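Long-range contacts in carbohydrate oxidase (Microdochium nivale, PDB 3RJ8), which catalyses the FAD-dependent oxidation of the C1 hydroxyl of mono-, oligo- and polysaccharides to lactones, reducing oxygen to hydrogen peroxide: residues G11-I16 with Q42-A47; E27-R32 with P315-Y320; P34-A39 with G79-L84; I386-R391 with K404-W409. All blocks are in the same frame, centred on the assembly; numbering follows the deposited sequence.

Interaction 1: residues G11-I16 with Q42-A47; sequences GVPIDI and QTQTTA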
# COMPACT_ATOMS: atom_id res chain seq x y z
N GLY A 11 12.44 6.31 29.86
CA GLY A 11 11.02 6.07 30.14
C GLY A 11 10.28 5.38 29.00
O GLY A 11 9.06 5.45 28.92
N VAL A 12 11.02 4.73 28.11
CA VAL A 12 10.43 4.10 26.92
C VAL A 12 10.15 2.63 27.22
O VAL A 12 11.09 1.89 27.52
CB VAL A 12 11.38 4.19 25.70
CG1 VAL A 12 10.74 3.51 24.49
CG2 VAL A 12 11.72 5.66 25.38
N PRO A 13 8.85 2.22 27.15
CA PRO A 13 8.48 0.82 27.38
C PRO A 13 9.16 -0.10 26.38
O PRO A 13 9.29 0.25 25.20
CB PRO A 13 6.95 0.79 27.14
CG PRO A 13 6.51 2.18 27.31
CD PRO A 13 7.67 3.06 26.88
N ILE A 14 9.60 -1.26 26.85
CA ILE A 14 10.31 -2.20 26.00
C ILE A 14 9.67 -3.58 26.07
O ILE A 14 9.25 -4.02 27.13
CB ILE A 14 11.84 -2.25 26.32
CG1 ILE A 14 12.11 -2.93 27.66
CG2 ILE A 14 12.43 -0.85 26.35
CD1 ILE A 14 13.37 -2.43 28.37
N ASP A 15 9.59 -4.27 24.94
CA ASP A 15 9.10 -5.64 24.97
C ASP A 15 10.16 -6.57 25.52
O ASP A 15 11.33 -6.48 25.13
CB ASP A 15 8.68 -6.09 23.58
CG ASP A 15 7.35 -5.54 23.17
OD1 ASP A 15 6.62 -5.01 24.05
OD2 ASP A 15 7.03 -5.64 21.97
N ILE A 16 9.73 -7.44 26.42
CA ILE A 16 10.59 -8.42 27.07
C ILE A 16 10.41 -9.76 26.38
O ILE A 16 9.29 -10.28 26.36
CB ILE A 16 10.25 -8.58 28.59
CG1 ILE A 16 10.53 -7.28 29.37
CG2 ILE A 16 10.96 -9.79 29.21
CD1 ILE A 16 11.86 -6.58 28.97
N GLN A 42 8.11 -0.18 22.50
CA GLN A 42 6.66 -0.10 22.30
C GLN A 42 6.20 1.29 22.73
O GLN A 42 5.86 1.51 23.89
CB GLN A 42 5.97 -1.19 23.11
CG GLN A 42 4.60 -1.62 22.59
CD GLN A 42 3.77 -2.33 23.65
OE1 GLN A 42 3.44 -1.74 24.68
NE2 GLN A 42 3.43 -3.60 23.40
N THR A 43 6.22 2.24 21.80
CA THR A 43 6.05 3.64 22.14
C THR A 43 4.60 4.04 22.40
O THR A 43 3.67 3.53 21.77
CB THR A 43 6.66 4.56 21.08
OG1 THR A 43 6.04 4.32 19.82
CG2 THR A 43 8.19 4.37 20.96
N GLN A 44 4.44 4.99 23.33
CA GLN A 44 3.15 5.57 23.67
C GLN A 44 3.02 7.06 23.25
O GLN A 44 1.91 7.56 23.08
CB GLN A 44 2.89 5.41 25.18
CG GLN A 44 2.72 3.95 25.65
CD GLN A 44 1.42 3.29 25.14
OE1 GLN A 44 0.40 3.95 24.91
NE2 GLN A 44 1.45 1.98 24.98
N THR A 45 4.15 7.75 23.07
CA THR A 45 4.15 9.20 22.82
C THR A 45 5.15 9.60 21.75
O THR A 45 6.04 8.83 21.40
CB THR A 45 4.49 10.00 24.10
OG1 THR A 45 5.82 9.67 24.53
CG2 THR A 45 3.50 9.72 25.21
N THR A 46 5.03 10.82 21.24
CA THR A 46 6.03 11.37 20.34
C THR A 46 7.42 11.37 21.00
O THR A 46 8.41 11.01 20.36
CB THR A 46 5.65 12.79 19.83
OG1 THR A 46 4.38 12.73 19.18
CG2 THR A 46 6.71 13.31 18.84
N ALA A 47 7.46 11.74 22.29
CA ALA A 47 8.70 11.74 23.08
C ALA A 47 9.41 10.38 23.11
O ALA A 47 10.64 10.31 22.93
CB ALA A 47 8.44 12.27 24.49
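Pro13 and Gln42 form the tight half of this contact. The backbone N of Gln42 donates to Pro13 O at 3.0 Å in a somewhat bent bond (145°). Beside that bond the proline ring lies against the carbonyl of Gln42, with Pro13 CB 3.5 Å from Gln42 O. The Gln42 side chain starts with CG anti to the backbone N (chi1 -155°) and runs on extended, which carries its amide across the Asp15 carboxylate at about a right angle. Asp15 OD1 comes within 3.5 Å of Gln42 NE2, but the hydrogen bond of that NE2 goes to Asp25. Towards the helix start the packing thins out. Val12 CG1 stands 4.4 Å from Thr43 CG2, and Pro13 CG is 4.5 Å from Gln44 CG. Gln44 itself faces solvent, where its OE1 binds a Tris molecule, probably from the crystallisation liquor. Just beyond, Thr45 caps the N-terminus of helix 46-58 with its OG1. The loop thus runs along strand 39-42, the edge of the three-stranded parallel sheet, where that strand turns into the helix of a beta-alpha-beta crossover in the FAD-binding domain.

Interaction 2: residues E27-R32 with P315-Y320; sequences EPFNIR and PVENFY. With FAD (flavin-adenine dinucleotide), chain C.
Phe319 O is gripped from opposite faces of its carbonyl plane, by Asn30 ND2 at 2.8 Å and by Arg32 NE at 3.0 Å. The residues that hold it belong to an Asx turn, in which Asn30 OD1 accepts from the backbone N of Arg32. That same OD1 takes a second bond from the N of Phe319 at 3.2 Å, so both ends of the amide are tied to one residue of the strand and its rotation is fixed. Held this way, the Asn30 amide stacks on the Phe319 ring with the planes only 4° apart and ND2 over the ring centre. Arg32 bends at chi3 (84°) to bring NE to the carbonyl, and its guanidinium lies in plane with that oxygen. A single beta bridge between Asn30 and Glu317 joins the backbones: Glu317 N reaches Phe29 O in an almost straight bond (176°), while Ile31 N returns to Glu317 O at 2.8 Å. Ile31 CG2 then packs on Val316 CG2 at 3.5 Å. Glu317 lies alongside Phe29 with OE2 at the ring edge, its OE1 being bonded to Tyr389. Over one face of the Phe29 ring, towards its rim, sits the flavin methyl, with Phe29 CE2 3.3 Å from FAD C8M.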
# COMPACT_ATOMS: atom_id res chain seq x y z
N GLU A 27 6.04 -10.77 15.69
CA GLU A 27 5.49 -11.56 14.61
C GLU A 27 5.29 -10.74 13.31
O GLU A 27 4.51 -9.77 13.29
CB GLU A 27 4.17 -12.22 15.04
CG GLU A 27 3.72 -13.32 14.10
CD GLU A 27 2.47 -14.03 14.58
OE1 GLU A 27 1.59 -13.39 15.21
OE2 GLU A 27 2.37 -15.26 14.31
N PRO A 28 5.97 -11.14 12.22
CA PRO A 28 5.80 -10.46 10.93
C PRO A 28 4.44 -10.79 10.33
O PRO A 28 3.90 -11.89 10.61
CB PRO A 28 6.90 -11.07 10.06
CG PRO A 28 7.09 -12.49 10.64
CD PRO A 28 6.87 -12.32 12.12
N PHE A 29 3.87 -9.89 9.52
CA PHE A 29 2.67 -10.27 8.76
C PHE A 29 3.00 -11.41 7.77
O PHE A 29 2.25 -12.37 7.64
CB PHE A 29 1.99 -9.09 8.06
CG PHE A 29 0.93 -9.52 7.06
CD1 PHE A 29 -0.30 -10.03 7.50
CD2 PHE A 29 1.18 -9.45 5.69
CE1 PHE A 29 -1.27 -10.44 6.59
CE2 PHE A 29 0.21 -9.87 4.77
CZ PHE A 29 -1.02 -10.35 5.22
N ASN A 30 4.14 -11.28 7.09
CA ASN A 30 4.64 -12.34 6.22
C ASN A 30 5.62 -13.24 6.99
O ASN A 30 6.81 -12.88 7.16
CB ASN A 30 5.30 -11.74 4.97
CG ASN A 30 5.50 -12.77 3.87
OD1 ASN A 30 5.31 -13.97 4.09
ND2 ASN A 30 5.88 -12.31 2.68
N ILE A 31 5.13 -14.39 7.46
CA ILE A 31 5.98 -15.28 8.27
C ILE A 31 7.09 -15.98 7.47
O ILE A 31 7.99 -16.57 8.05
CB ILE A 31 5.19 -16.28 9.16
CG1 ILE A 31 4.26 -17.18 8.33
CG2 ILE A 31 4.47 -15.56 10.28
CD1 ILE A 31 4.05 -18.57 8.95
N ARG A 32 7.02 -15.90 6.14
CA ARG A 32 8.17 -16.18 5.30
C ARG A 32 9.38 -15.34 5.72
O ARG A 32 10.51 -15.81 5.59
CB ARG A 32 7.84 -15.89 3.82
CG ARG A 32 8.89 -16.37 2.86
CD ARG A 32 8.48 -16.27 1.41
NE ARG A 32 8.70 -14.95 0.81
CZ ARG A 32 9.89 -14.42 0.52
NH1 ARG A 32 9.94 -13.22 -0.04
NH2 ARG A 32 11.03 -15.06 0.81
N PRO A 315 -4.65 -12.05 10.93
CA PRO A 315 -3.92 -13.33 10.80
C PRO A 315 -2.74 -13.26 9.83
O PRO A 315 -2.85 -12.71 8.74
CB PRO A 315 -5.00 -14.30 10.29
CG PRO A 315 -6.27 -13.75 10.84
CD PRO A 315 -6.11 -12.25 10.84
N VAL A 316 -1.61 -13.82 10.22
CA VAL A 316 -0.41 -13.76 9.40
C VAL A 316 -0.56 -14.67 8.18
O VAL A 316 -1.45 -15.52 8.13
CB VAL A 316 0.88 -14.09 10.20
CG1 VAL A 316 0.91 -13.28 11.51
CG2 VAL A 316 0.99 -15.58 10.48
N GLU A 317 0.32 -14.46 7.20
CA GLU A 317 0.31 -15.25 5.97
C GLU A 317 1.75 -15.61 5.58
O GLU A 317 2.71 -15.14 6.20
CB GLU A 317 -0.42 -14.48 4.85
CG GLU A 317 -1.93 -14.35 5.10
CD GLU A 317 -2.68 -13.56 4.03
OE1 GLU A 317 -2.36 -13.67 2.81
OE2 GLU A 317 -3.62 -12.81 4.41
N ASN A 318 1.89 -16.44 4.55
CA ASN A 318 3.16 -17.01 4.15
C ASN A 318 3.25 -16.99 2.62
O ASN A 318 2.72 -17.88 1.93
CB ASN A 318 3.26 -18.43 4.71
CG ASN A 318 4.56 -19.13 4.33
OD1 ASN A 318 5.62 -18.51 4.19
ND2 ASN A 318 4.47 -20.46 4.19
N PHE A 319 3.91 -15.97 2.07
CA PHE A 319 3.73 -15.65 0.67
C PHE A 319 4.88 -14.90 0.06
O PHE A 319 5.74 -14.38 0.76
CB PHE A 319 2.44 -14.83 0.48
CG PHE A 319 2.50 -13.44 1.07
CD1 PHE A 319 2.79 -12.34 0.26
CD2 PHE A 319 2.26 -13.22 2.43
CE1 PHE A 319 2.85 -11.04 0.80
CE2 PHE A 319 2.30 -11.94 2.97
CZ PHE A 319 2.59 -10.85 2.16
N TYR A 320 4.86 -14.84 -1.27
CA TYR A 320 5.67 -13.93 -2.07
C TYR A 320 4.72 -13.06 -2.90
O TYR A 320 3.60 -13.48 -3.25
CB TYR A 320 6.60 -14.74 -2.97
CG TYR A 320 7.55 -13.91 -3.82
CD1 TYR A 320 8.42 -12.97 -3.23
CD2 TYR A 320 7.58 -14.04 -5.20
CE1 TYR A 320 9.29 -12.21 -4.00
CE2 TYR A 320 8.43 -13.28 -5.98
CZ TYR A 320 9.30 -12.37 -5.38
OH TYR A 320 10.15 -11.61 -6.17
PA FAD C . 4.88 -1.57 8.05
O1A FAD C . 4.63 -1.27 9.53
O2A FAD C . 5.45 -2.94 7.79
O5B FAD C . 5.77 -0.40 7.39
C5B FAD C . 6.08 -0.37 6.01
C4B FAD C . 7.19 0.66 5.81
O4B FAD C . 6.81 1.90 6.39
C3B FAD C . 8.49 0.25 6.49
O3B FAD C . 9.57 0.76 5.75
C2B FAD C . 8.43 1.02 7.79
O2B FAD C . 9.68 1.22 8.40
C1B FAD C . 7.76 2.31 7.35
N9A FAD C . 7.07 2.98 8.45
C8A FAD C . 6.18 2.41 9.34
N7A FAD C . 5.76 3.38 10.18
C5A FAD C . 6.35 4.55 9.83
C6A FAD C . 6.28 5.85 10.34
N6A FAD C . 5.51 6.16 11.39
N1A FAD C . 7.02 6.85 9.74
C2A FAD C . 7.82 6.58 8.65
N3A FAD C . 7.89 5.29 8.17
C4A FAD C . 7.17 4.30 8.74
N1 FAD C . -1.83 -1.55 -0.45
C2 FAD C . -2.61 -0.68 -1.18
O2 FAD C . -2.13 0.33 -1.70
N3 FAD C . -3.97 -0.90 -1.18
C4 FAD C . -4.60 -2.01 -0.65
O4 FAD C . -5.82 -2.02 -0.56
C4X FAD C . -3.74 -2.89 0.21
N5 FAD C . -4.23 -3.97 0.76
C5X FAD C . -3.47 -4.68 1.66
C6 FAD C . -4.07 -5.68 2.47
C7 FAD C . -3.28 -6.39 3.35
C7M FAD C . -3.89 -7.54 4.14
C8 FAD C . -1.88 -6.12 3.47
C8M FAD C . -1.02 -6.84 4.50
C9 FAD C . -1.31 -5.10 2.73
C9A FAD C . -2.09 -4.39 1.80
N10 FAD C . -1.54 -3.36 1.00
C10 FAD C . -2.35 -2.54 0.28
C1' FAD C . -0.07 -3.04 1.05
C2' FAD C . 0.18 -2.05 2.17
O2' FAD C . -0.43 -0.82 1.84
C3' FAD C . 1.66 -1.91 2.48
O3' FAD C . 2.12 -3.17 2.96
C4' FAD C . 1.92 -0.81 3.51
O4' FAD C . 3.27 -0.40 3.42
C5' FAD C . 1.58 -1.31 4.91
O5' FAD C . 1.87 -0.35 5.90
P FAD C . 2.15 -0.82 7.42
O1P FAD C . 2.19 0.39 8.31
O2P FAD C . 1.09 -1.79 7.88
O3P FAD C . 3.55 -1.53 7.17

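Interaction 3: residues P34-A39 with G79-L84; sequences PYIPTA and GENGHL. With K (potassium ion), chain G.
A potassium site and the approach to the parallel pairing of strands 39-42 and 84-87 come together where Ile36 meets Asn81 and Gly82. Ile36 O binds the potassium ion at 2.9 Å and also accepts from the backbone N of Gly82 at 3.0 Å. The N of the same residue donates to Asn81 OD1 at 2.8 Å, reaching it from above the carbonyl plane. Further on, Thr38 N bonds to His83 O at 2.9 Å, so three hydrogen bonds tie the two segments together. Gly82 has phi 104° and psi 5°, where a CB would be jammed against the carbonyl oxygen of Asn81.

Among the side chains, Tyr35 contributes the largest share. With CG beside its own N and opposite the carbonyl carbon (chi1 -68°), the ring lies flat against the peptide between Gly79 and Glu80: Glu80 N sits over its centre, 3.4 Å above the ring plane, and the carbonyl carbon of Gly79 lies nearer the rim. Asn81 OD1 comes to the ring edge, in plane. Replacing Tyr35 by a serine would probably uncover this peptide and leave the backbone at Gly79 and Glu80 freer to shift. Within 79-84, His83 NE2 donates in its ring plane to the anti lone pair of Glu80 OE2 at 2.6 Å, while His83 ND1 bonds to Ser64.

At the far end Ala39 and Leu84 enter the parallel sheet. Both lean on Ile3 of helix 2-9, and Leu84 also makes backbone bonds with Lys62 and Ser64, at strand 63-66.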
# COMPACT_ATOMS: atom_id res chain seq x y z
N PRO A 34 10.64 -13.68 9.05
CA PRO A 34 10.82 -13.20 10.42
C PRO A 34 12.18 -12.53 10.57
O PRO A 34 13.16 -12.96 9.94
CB PRO A 34 10.78 -14.50 11.24
CG PRO A 34 11.44 -15.50 10.34
CD PRO A 34 10.98 -15.11 8.93
N TYR A 35 12.25 -11.48 11.36
CA TYR A 35 13.55 -10.90 11.72
C TYR A 35 13.59 -10.67 13.21
O TYR A 35 12.55 -10.56 13.86
CB TYR A 35 13.85 -9.61 10.95
CG TYR A 35 14.08 -9.81 9.47
CD1 TYR A 35 13.18 -9.30 8.53
CD2 TYR A 35 15.18 -10.53 9.01
CE1 TYR A 35 13.38 -9.48 7.16
CE2 TYR A 35 15.39 -10.73 7.65
CZ TYR A 35 14.49 -10.20 6.73
OH TYR A 35 14.70 -10.39 5.39
N ILE A 36 14.81 -10.61 13.74
CA ILE A 36 15.00 -10.49 15.17
C ILE A 36 15.62 -9.13 15.50
O ILE A 36 16.82 -8.96 15.37
CB ILE A 36 15.87 -11.68 15.69
CG1 ILE A 36 15.36 -13.00 15.12
CG2 ILE A 36 15.92 -11.70 17.22
CD1 ILE A 36 16.17 -14.19 15.53
N PRO A 37 14.80 -8.16 15.95
CA PRO A 37 15.38 -6.87 16.32
C PRO A 37 16.21 -7.01 17.60
O PRO A 37 16.03 -7.98 18.35
CB PRO A 37 14.15 -5.98 16.58
CG PRO A 37 12.97 -6.77 16.05
CD PRO A 37 13.35 -8.19 16.22
N THR A 38 17.11 -6.08 17.84
CA THR A 38 17.89 -6.16 19.06
C THR A 38 17.03 -5.82 20.30
O THR A 38 17.29 -6.29 21.42
CB THR A 38 19.19 -5.34 18.97
OG1 THR A 38 20.01 -5.68 20.09
CG2 THR A 38 18.91 -3.85 18.97
N ALA A 39 15.99 -5.01 20.07
CA ALA A 39 15.04 -4.62 21.09
C ALA A 39 13.85 -4.00 20.39
O ALA A 39 13.98 -3.52 19.27
CB ALA A 39 15.66 -3.62 22.09
N GLY A 79 14.37 -5.25 7.55
CA GLY A 79 14.67 -6.10 6.41
C GLY A 79 15.88 -6.98 6.65
O GLY A 79 16.49 -7.47 5.70
N GLU A 80 16.19 -7.18 7.93
CA GLU A 80 17.39 -7.87 8.41
C GLU A 80 17.33 -7.90 9.95
O GLU A 80 16.55 -7.16 10.54
CB GLU A 80 18.67 -7.16 7.96
CG GLU A 80 18.81 -5.76 8.52
CD GLU A 80 20.08 -5.05 8.10
OE1 GLU A 80 20.85 -5.61 7.29
OE2 GLU A 80 20.29 -3.92 8.58
N ASN A 81 18.13 -8.74 10.59
CA ASN A 81 18.24 -8.77 12.05
C ASN A 81 19.05 -7.60 12.59
O ASN A 81 19.93 -7.10 11.91
CB ASN A 81 18.91 -10.06 12.51
CG ASN A 81 18.13 -11.31 12.11
OD1 ASN A 81 16.91 -11.30 12.02
ND2 ASN A 81 18.86 -12.41 11.89
N GLY A 82 18.74 -7.17 13.82
CA GLY A 82 19.64 -6.29 14.59
C GLY A 82 19.32 -4.80 14.73
O GLY A 82 20.13 -4.03 15.27
N HIS A 83 18.16 -4.39 14.23
CA HIS A 83 17.74 -3.00 14.34
C HIS A 83 17.06 -2.78 15.66
O HIS A 83 16.54 -3.72 16.29
CB HIS A 83 16.74 -2.65 13.24
CG HIS A 83 17.34 -2.54 11.88
ND1 HIS A 83 16.93 -1.60 10.96
CD2 HIS A 83 18.32 -3.25 11.28
CE1 HIS A 83 17.64 -1.74 9.85
NE2 HIS A 83 18.49 -2.73 10.02
N LEU A 84 17.02 -1.52 16.07
CA LEU A 84 16.06 -1.09 17.05
C LEU A 84 14.71 -0.96 16.31
O LEU A 84 14.60 -0.24 15.33
CB LEU A 84 16.50 0.24 17.69
CG LEU A 84 15.51 0.87 18.68
CD1 LEU A 84 15.10 -0.12 19.79
CD2 LEU A 84 16.07 2.15 19.28
K K G . 19.03 -9.56 17.07

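Interaction 4: residues I386-R391 with K404-W409; sequences IQFYDR and KFLDGW
Apolar packing dominates and centres on Phe388 and Leu406; Leu406 points from the helix onto Phe388 and Asp390 of the strand. Its two methyls divide the work: CD2 lies 3.6 Å from Phe388 CB, and CD1 rests 3.6 Å from Asp390 CB, near the backbone between them. Strand 386-391 and helix 404-409 run nearly antiparallel, at 164°, with their axes 9.0 Å apart.

The aromatic part is a meeting of Phe388 and Trp409. With CG beside its backbone N (chi1 -53°), the Phe388 ring swings towards the indole and sets CE1 over one indole face, 3.6 Å from Trp409 CD2. The rings are inclined to each other, the planes 47° apart. Elsewhere Trp409 NE1 is bonded to Phe337 O of helix 332-345. Cutting Trp409 back to an alanine would probably bare this side of Phe388 and leave Phe337 O without its indole donor.

No direct hydrogen bond crosses. The carboxylate of Asp390 meets the Phe405 ring at its edge, almost perpendicular to it, with Asp390 OD2 3.5 Å from Phe405 CD2. A water makes the polar link, 2.7 Å from Asp390 OD2 and 2.9 Å from Leu406 N. The buried carboxylate has further partners: OD1 forms a salt bridge with Arg351, and OD2 a hydrogen bond with Tyr398.

All six touching residues are buried. This is the helix-on-sheet layering of an alpha+beta domain, in which helix 403-414 lies on one face of the large antiparallel sheet and Tyr389 points away from it, on the flavin side.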
# COMPACT_ATOMS: atom_id res chain seq x y z
N ILE A 386 -0.77 -3.27 -10.88
CA ILE A 386 -0.90 -4.71 -10.91
C ILE A 386 -0.27 -5.33 -9.66
O ILE A 386 0.88 -5.03 -9.34
CB ILE A 386 -0.27 -5.37 -12.20
CG1 ILE A 386 -0.86 -4.76 -13.49
CG2 ILE A 386 -0.47 -6.88 -12.19
CD1 ILE A 386 -0.26 -5.33 -14.80
N GLN A 387 -1.03 -6.18 -8.98
CA GLN A 387 -0.51 -7.03 -7.94
C GLN A 387 -0.50 -8.52 -8.36
O GLN A 387 -1.52 -9.04 -8.82
CB GLN A 387 -1.28 -6.86 -6.63
CG GLN A 387 -0.57 -7.55 -5.45
CD GLN A 387 -1.25 -7.40 -4.11
OE1 GLN A 387 -0.67 -7.73 -3.07
NE2 GLN A 387 -2.49 -6.91 -4.12
N PHE A 388 0.65 -9.17 -8.18
CA PHE A 388 0.74 -10.65 -8.21
C PHE A 388 1.04 -11.18 -6.82
O PHE A 388 1.90 -10.64 -6.11
CB PHE A 388 1.85 -11.13 -9.12
CG PHE A 388 1.82 -10.58 -10.52
CD1 PHE A 388 1.18 -11.28 -11.54
CD2 PHE A 388 2.53 -9.42 -10.83
CE1 PHE A 388 1.20 -10.80 -12.85
CE2 PHE A 388 2.55 -8.92 -12.13
CZ PHE A 388 1.89 -9.61 -13.15
N TYR A 389 0.36 -12.26 -6.42
CA TYR A 389 0.41 -12.76 -5.04
C TYR A 389 0.44 -14.29 -4.99
O TYR A 389 -0.42 -14.94 -5.59
CB TYR A 389 -0.81 -12.25 -4.29
CG TYR A 389 -0.70 -12.15 -2.79
CD1 TYR A 389 -0.47 -10.92 -2.17
CD2 TYR A 389 -0.89 -13.26 -1.97
CE1 TYR A 389 -0.40 -10.81 -0.78
CE2 TYR A 389 -0.83 -13.16 -0.58
CZ TYR A 389 -0.59 -11.93 0.01
OH TYR A 389 -0.52 -11.80 1.38
N ASP A 390 1.42 -14.83 -4.27
CA ASP A 390 1.70 -16.28 -4.24
C ASP A 390 1.77 -16.83 -2.80
O ASP A 390 2.78 -16.66 -2.11
CB ASP A 390 3.03 -16.52 -4.97
CG ASP A 390 3.26 -17.96 -5.32
OD1 ASP A 390 2.37 -18.80 -5.02
OD2 ASP A 390 4.31 -18.26 -5.93
N ARG A 391 0.69 -17.49 -2.36
CA ARG A 391 0.48 -17.83 -0.95
C ARG A 391 0.34 -19.32 -0.60
O ARG A 391 -0.57 -20.01 -1.07
CB ARG A 391 -0.73 -17.06 -0.41
CG ARG A 391 -0.86 -17.13 1.09
CD ARG A 391 -2.23 -16.67 1.53
NE ARG A 391 -3.21 -17.75 1.42
CZ ARG A 391 -4.53 -17.58 1.31
NH1 ARG A 391 -5.06 -16.36 1.27
NH2 ARG A 391 -5.32 -18.66 1.22
N LYS A 404 9.95 -18.42 -9.22
CA LYS A 404 10.01 -18.23 -10.66
C LYS A 404 8.62 -18.11 -11.29
O LYS A 404 8.50 -17.55 -12.38
CB LYS A 404 10.90 -19.30 -11.34
CG LYS A 404 10.34 -20.72 -11.35
CD LYS A 404 11.26 -21.68 -12.12
CE LYS A 404 10.67 -23.10 -12.22
NZ LYS A 404 10.51 -23.77 -10.88
N PHE A 405 7.59 -18.56 -10.58
CA PHE A 405 6.19 -18.41 -11.02
C PHE A 405 5.81 -16.93 -11.24
O PHE A 405 5.52 -16.52 -12.38
CB PHE A 405 5.22 -19.15 -10.08
CG PHE A 405 3.76 -18.80 -10.28
CD1 PHE A 405 3.18 -18.75 -11.55
CD2 PHE A 405 2.94 -18.54 -9.18
CE1 PHE A 405 1.83 -18.42 -11.72
CE2 PHE A 405 1.59 -18.22 -9.34
CZ PHE A 405 1.04 -18.15 -10.60
N LEU A 406 5.85 -16.12 -10.17
CA LEU A 406 5.54 -14.69 -10.32
C LEU A 406 6.64 -13.95 -11.06
O LEU A 406 6.37 -13.01 -11.79
CB LEU A 406 5.23 -14.03 -8.98
CG LEU A 406 3.99 -14.52 -8.23
CD1 LEU A 406 3.70 -13.67 -7.00
CD2 LEU A 406 2.76 -14.59 -9.15
N ASP A 407 7.89 -14.38 -10.88
CA ASP A 407 8.99 -13.82 -11.66
C ASP A 407 8.70 -13.93 -13.16
O ASP A 407 8.82 -12.94 -13.89
CB ASP A 407 10.32 -14.52 -11.32
CG ASP A 407 10.97 -13.99 -10.05
OD1 ASP A 407 10.39 -13.10 -9.39
OD2 ASP A 407 12.06 -14.48 -9.70
N GLY A 408 8.29 -15.12 -13.60
CA GLY A 408 7.96 -15.39 -14.99
C GLY A 408 6.86 -14.50 -15.56
O GLY A 408 7.00 -13.95 -16.66
N TRP A 409 5.77 -14.36 -14.80
CA TRP A 409 4.65 -13.52 -15.21
C TRP A 409 5.04 -12.05 -15.38
O TRP A 409 4.70 -11.42 -16.38
CB TRP A 409 3.51 -13.66 -14.20
CG TRP A 409 2.17 -13.70 -14.85
CD1 TRP A 409 1.86 -13.33 -16.14
CD2 TRP A 409 0.94 -14.10 -14.25
NE1 TRP A 409 0.52 -13.50 -16.37
CE2 TRP A 409 -0.07 -13.97 -15.23
CE3 TRP A 409 0.60 -14.58 -12.98
CZ2 TRP A 409 -1.40 -14.28 -14.97
CZ3 TRP A 409 -0.71 -14.88 -12.72
CH2 TRP A 409 -1.70 -14.73 -13.72
O HOH W 1 6.18 -16.94 -7.40

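Overall arrangement
Interactions 2 and 4 share the large antiparallel sheet: their centres are 16 Å apart, and Tyr320 O lies 2.8 Å from Asp390 N, a probable hydrogen bond between neighbouring strands. The side chain of Tyr389 is about 6 Å from FAD at nearest atoms, and interaction 2 touches the flavin directly. Interaction 3 meets interaction 2 where Pro28 CG packs 3.8 Å from Pro34 CA, and it leads through strand 39-42 to interaction 1, whose centre is about 17 Å further on. Interactions 1 and 4, with centres 38 Å apart, mark the ends of the series. It thus runs from the FAD-binding domain, across the cofactor, to the sheet facing the flavin.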